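Local atomic coordinates of acetyl-CoA hydrolase/transferase family protein (PDB entry 2NVV), a protein that probably hydrolyses acetyl-CoA or exchanges coenzyme A between acetate and another carboxylic acid, and binds zinc. Residues D111-F116 against L173-D178; N18-F23 against K119-I124. All blocks are in the same frame, centred on the assembly; numbering follows the deposited sequence.

Contact 1. Residues D111-F116 against L173-D178; sequences DLRYGF and LCEPLD
Arg113, on the last turn of helix 108-113, reaches across to three residues of the loop 173-178. CB already lies near Asp178 OD1. Further on, CD passes between two acids, with Asp178 OD1 and Glu175 OE2 both near it; a bend at chi3 (-63°) then swings the guanidinium into the loop. Arg113 NE gives a bond to Asp178 OD1 (3.0 Å) and a longer one to OD2 of the same carboxylate, while Arg113 NH1 reaches Asp178 OD2 at 2.9 Å. This is a side-on, bidentate salt bridge: both oxygens use their syn lone pairs, and the two flat groups lie only 5° from coplanar. Arg113 NH1 also has Pro176 CD at 3.6 Å. At the tip, Arg113 NH2 bonds to Glu175 OE2 (3.1 Å), less regularly, for it meets that oxygen from above the carboxylate plane, and the two planes stand 82° apart.

The helix closes here in a Schellman motif, where Phe116 N returns to Asp111 O (2.9 Å) and Gly115 takes the positive phi that glycine adopts readily. Arginine suits the neighbouring last turn because it is long enough to serve two acids at once.

Both acids have further partners, Thr147 and Arg150 for Glu175 and Arg182 for Asp178, and Glu334 also bridges to Arg113 NH2, so the positive charges are probably well balanced. Tyr114 turns the edge of its ring to Asp178, Tyr114 CE1 lying 3.7 Å from Asp178 CG, and stacks on Tyr387 of the second subunit.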
# COMPACT_ATOMS: atom_id res chain seq x y z
N ASP A 111 -4.82 -8.30 -12.90
CA ASP A 111 -6.08 -7.59 -13.07
C ASP A 111 -6.59 -7.71 -14.49
O ASP A 111 -7.78 -7.56 -14.75
CB ASP A 111 -5.91 -6.12 -12.68
CG ASP A 111 -5.88 -5.92 -11.18
OD1 ASP A 111 -5.74 -6.93 -10.45
OD2 ASP A 111 -5.98 -4.77 -10.72
N LEU A 112 -5.67 -7.98 -15.41
CA LEU A 112 -6.02 -8.16 -16.81
C LEU A 112 -6.68 -9.53 -16.89
O LEU A 112 -7.70 -9.70 -17.54
CB LEU A 112 -4.77 -8.12 -17.68
CG LEU A 112 -4.42 -6.74 -18.26
CD1 LEU A 112 -3.01 -6.75 -18.84
CD2 LEU A 112 -5.45 -6.38 -19.32
N ARG A 113 -6.08 -10.50 -16.22
CA ARG A 113 -6.59 -11.86 -16.19
C ARG A 113 -7.94 -11.90 -15.49
O ARG A 113 -8.82 -12.66 -15.88
CB ARG A 113 -5.60 -12.79 -15.50
CG ARG A 113 -4.24 -12.87 -16.19
CD ARG A 113 -3.48 -14.12 -15.79
NE ARG A 113 -3.17 -14.14 -14.36
CZ ARG A 113 -2.07 -13.62 -13.82
NH1 ARG A 113 -1.90 -13.69 -12.50
NH2 ARG A 113 -1.15 -13.05 -14.58
N TYR A 114 -8.11 -11.08 -14.46
CA TYR A 114 -9.37 -11.00 -13.71
C TYR A 114 -10.48 -10.41 -14.57
O TYR A 114 -11.66 -10.51 -14.24
CB TYR A 114 -9.20 -10.14 -12.44
CG TYR A 114 -8.22 -10.70 -11.44
CD1 TYR A 114 -7.73 -12.00 -11.55
CD2 TYR A 114 -7.79 -9.93 -10.35
CE1 TYR A 114 -6.84 -12.53 -10.61
CE2 TYR A 114 -6.90 -10.46 -9.40
CZ TYR A 114 -6.44 -11.76 -9.54
OH TYR A 114 -5.57 -12.28 -8.62
N GLY A 115 -10.10 -9.77 -15.67
CA GLY A 115 -11.06 -9.17 -16.57
C GLY A 115 -11.40 -7.73 -16.22
O GLY A 115 -12.36 -7.17 -16.78
N PHE A 116 -10.64 -7.13 -15.30
CA PHE A 116 -10.91 -5.76 -14.87
C PHE A 116 -10.85 -4.73 -15.99
O PHE A 116 -11.58 -3.74 -15.97
CB PHE A 116 -9.95 -5.38 -13.74
CG PHE A 116 -10.19 -6.12 -12.46
CD1 PHE A 116 -11.28 -6.99 -12.34
CD2 PHE A 116 -9.34 -5.96 -11.37
CE1 PHE A 116 -11.50 -7.69 -11.14
CE2 PHE A 116 -9.56 -6.66 -10.17
CZ PHE A 116 -10.64 -7.53 -10.06
N LEU A 173 10.20 -16.38 -17.03
CA LEU A 173 8.82 -16.07 -17.40
C LEU A 173 7.77 -17.03 -16.90
O LEU A 173 7.95 -18.24 -16.96
CB LEU A 173 8.69 -15.96 -18.93
CG LEU A 173 9.49 -14.94 -19.75
CD1 LEU A 173 9.59 -13.61 -19.03
CD2 LEU A 173 10.86 -15.48 -20.02
N CYS A 174 6.67 -16.48 -16.42
CA CYS A 174 5.55 -17.27 -15.94
C CYS A 174 4.45 -16.41 -15.35
O CYS A 174 4.58 -15.19 -15.25
CB CYS A 174 6.00 -18.33 -14.91
SG CYS A 174 6.86 -17.73 -13.42
N GLU A 175 3.36 -17.08 -14.98
CA GLU A 175 2.21 -16.45 -14.36
C GLU A 175 1.72 -17.44 -13.34
O GLU A 175 1.86 -18.64 -13.52
CB GLU A 175 1.10 -16.22 -15.38
CG GLU A 175 1.43 -15.24 -16.47
CD GLU A 175 0.28 -15.04 -17.42
OE1 GLU A 175 -0.08 -16.03 -18.11
OE2 GLU A 175 -0.26 -13.91 -17.47
N PRO A 176 1.13 -16.95 -12.24
CA PRO A 176 0.62 -17.87 -11.22
C PRO A 176 -0.84 -18.19 -11.48
O PRO A 176 -1.50 -17.53 -12.28
CB PRO A 176 0.80 -17.06 -9.94
CG PRO A 176 0.44 -15.69 -10.40
CD PRO A 176 1.14 -15.56 -11.75
N LEU A 177 -1.35 -19.22 -10.81
CA LEU A 177 -2.76 -19.55 -10.95
C LEU A 177 -3.47 -18.37 -10.29
O LEU A 177 -2.85 -17.60 -9.56
CB LEU A 177 -3.07 -20.86 -10.21
CG LEU A 177 -3.03 -22.19 -10.96
CD1 LEU A 177 -2.23 -22.08 -12.23
CD2 LEU A 177 -2.45 -23.27 -10.04
N ASP A 178 -4.75 -18.20 -10.56
CA ASP A 178 -5.49 -17.10 -9.97
C ASP A 178 -6.43 -17.61 -8.89
O ASP A 178 -6.81 -18.78 -8.87
CB ASP A 178 -6.25 -16.35 -11.06
CG ASP A 178 -5.32 -15.62 -12.02
OD1 ASP A 178 -5.63 -15.54 -13.23
OD2 ASP A 178 -4.28 -15.10 -11.55

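Contact 2. Residues N18-F23 against K119-I124; sequences NDNVGF and KVDVAI
Strands 20-23 and 122-124 run parallel, their short axes 4.8 Å apart at closest approach and inclined by 30°, with Val21, Gly22 and Phe23 paired to Val122, Ala123 and Ile124. They are central neighbours in the seven-stranded parallel sheet of the N-terminal domain. Gly22 bonds to the two residues flanking its partner Ala123, the usual parallel pattern in which alternate residues do the bonding: Gly22 N gives to Val122 O and Gly22 O accepts from Ile124 N, both at 3.0 Å.

On one face Val21, Phe23, Val122 and Ile124 gather, branched and aromatic side chains that fill a buried sheet face well. Val21 CG1 touches Ile124 CG1 at 3.6 Å and also lies over one face of the Phe23 ring, near its rim. Phe23 and Ile124 run side by side. Gly22 and Ala123 pair toward the other face, where Val120 CG1 lies 4.2 Å from Gly22 N.

At Asn20 the backbone still pairs, Asn20 O accepting from Asp121 N (2.9 Å) and weakly from Val122 N, and polar side chains add to it. Asp121 OD2 accepts from Asn20 N through its anti lone pair, nearly straight (167°). Asp19 OD1 nearby is a like charge, but Asp19 OD2 is held by Arg154 and His16 N, while Lys119 NZ makes a weak salt bridge to Asp121 OD1; these would probably ease the repulsion. Asn20 ND2 gives to Lys119 O at 2.8 Å, that oxygen lying in the amide plane.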
# COMPACT_ATOMS: atom_id res chain seq x y z
N ASN A 18 -10.25 1.17 -32.12
CA ASN A 18 -10.91 0.64 -30.93
C ASN A 18 -10.34 -0.69 -30.44
O ASN A 18 -10.86 -1.28 -29.50
CB ASN A 18 -12.40 0.49 -31.18
CG ASN A 18 -13.22 0.78 -29.94
OD1 ASN A 18 -13.20 1.91 -29.42
ND2 ASN A 18 -13.95 -0.23 -29.45
N ASP A 19 -9.28 -1.17 -31.08
CA ASP A 19 -8.65 -2.40 -30.64
C ASP A 19 -7.82 -2.06 -29.41
O ASP A 19 -7.35 -0.93 -29.28
CB ASP A 19 -7.69 -2.96 -31.70
CG ASP A 19 -8.37 -3.88 -32.70
OD1 ASP A 19 -9.49 -4.37 -32.43
OD2 ASP A 19 -7.76 -4.13 -33.77
N ASN A 20 -7.67 -3.01 -28.51
CA ASN A 20 -6.84 -2.80 -27.33
C ASN A 20 -5.54 -3.51 -27.62
O ASN A 20 -5.52 -4.70 -27.91
CB ASN A 20 -7.49 -3.38 -26.07
CG ASN A 20 -8.61 -2.52 -25.54
OD1 ASN A 20 -8.69 -1.33 -25.87
ND2 ASN A 20 -9.46 -3.10 -24.72
N VAL A 21 -4.43 -2.78 -27.54
CA VAL A 21 -3.14 -3.38 -27.83
C VAL A 21 -2.21 -3.40 -26.63
O VAL A 21 -2.08 -2.42 -25.90
CB VAL A 21 -2.44 -2.64 -29.00
CG1 VAL A 21 -1.23 -3.43 -29.45
CG2 VAL A 21 -3.41 -2.45 -30.16
N GLY A 22 -1.57 -4.55 -26.43
CA GLY A 22 -0.62 -4.70 -25.34
C GLY A 22 0.75 -4.78 -25.97
O GLY A 22 0.93 -5.46 -26.98
N PHE A 23 1.71 -4.06 -25.40
CA PHE A 23 3.07 -4.07 -25.93
C PHE A 23 4.05 -4.72 -24.96
O PHE A 23 3.89 -4.63 -23.75
CB PHE A 23 3.51 -2.63 -26.24
CG PHE A 23 2.49 -1.84 -27.03
CD1 PHE A 23 1.41 -1.24 -26.39
CD2 PHE A 23 2.63 -1.68 -28.40
CE1 PHE A 23 0.48 -0.49 -27.11
CE2 PHE A 23 1.70 -0.93 -29.12
CZ PHE A 23 0.63 -0.33 -28.47
N LYS A 119 -10.72 -6.47 -23.16
CA LYS A 119 -10.03 -7.49 -23.93
C LYS A 119 -8.71 -6.96 -24.51
O LYS A 119 -8.53 -5.76 -24.68
CB LYS A 119 -10.92 -7.95 -25.09
CG LYS A 119 -10.27 -8.98 -26.00
CD LYS A 119 -10.64 -8.79 -27.47
CE LYS A 119 -12.12 -9.05 -27.74
NZ LYS A 119 -12.44 -8.99 -29.19
N VAL A 120 -7.79 -7.88 -24.80
CA VAL A 120 -6.51 -7.54 -25.42
C VAL A 120 -6.68 -8.12 -26.83
O VAL A 120 -6.72 -9.34 -27.01
CB VAL A 120 -5.31 -8.25 -24.76
CG1 VAL A 120 -4.03 -7.77 -25.40
CG2 VAL A 120 -5.28 -7.98 -23.27
N ASP A 121 -6.81 -7.25 -27.82
CA ASP A 121 -6.99 -7.71 -29.19
C ASP A 121 -5.72 -8.21 -29.84
O ASP A 121 -5.68 -9.29 -30.44
CB ASP A 121 -7.59 -6.57 -30.02
CG ASP A 121 -9.00 -6.25 -29.60
OD1 ASP A 121 -9.90 -7.07 -29.88
OD2 ASP A 121 -9.21 -5.19 -28.99
N VAL A 122 -4.66 -7.43 -29.74
CA VAL A 122 -3.39 -7.83 -30.31
C VAL A 122 -2.24 -7.46 -29.37
O VAL A 122 -2.36 -6.56 -28.52
CB VAL A 122 -3.19 -7.20 -31.73
CG1 VAL A 122 -4.10 -5.99 -31.90
CG2 VAL A 122 -1.76 -6.80 -31.96
N ALA A 123 -1.15 -8.21 -29.49
CA ALA A 123 0.05 -7.99 -28.70
C ALA A 123 1.20 -7.77 -29.67
O ALA A 123 1.43 -8.60 -30.56
CB ALA A 123 0.32 -9.21 -27.83
N ILE A 124 1.89 -6.64 -29.54
CA ILE A 124 3.04 -6.36 -30.38
C ILE A 124 4.24 -6.62 -29.47
O ILE A 124 4.34 -6.01 -28.41
CB ILE A 124 3.11 -4.89 -30.84
CG1 ILE A 124 1.72 -4.36 -31.21
CG2 ILE A 124 4.06 -4.78 -32.02
CD1 ILE A 124 1.11 -4.95 -32.43

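From the N terminus the chain first lays down strand 20-23, then passes through strands 55-58, 77-81 and 99-100 and the intervening helices to helix 108-113. It next enters segment 119-124, where contact 2 closes a loop of 95 intervening residues at the centre of the sheet. Contact 1 opens at 111-116, within that loop, and closes only at 173-178, beyond helix 145-151 and strand 154-160, so the two loops cross. Contact 2 thus joins neighbouring strands in the buried sheet, whereas contact 1 ties the end of a helix to a surface loop. They meet where Leu112 CD2 packs on Val120 CG2, 4.3 Å away.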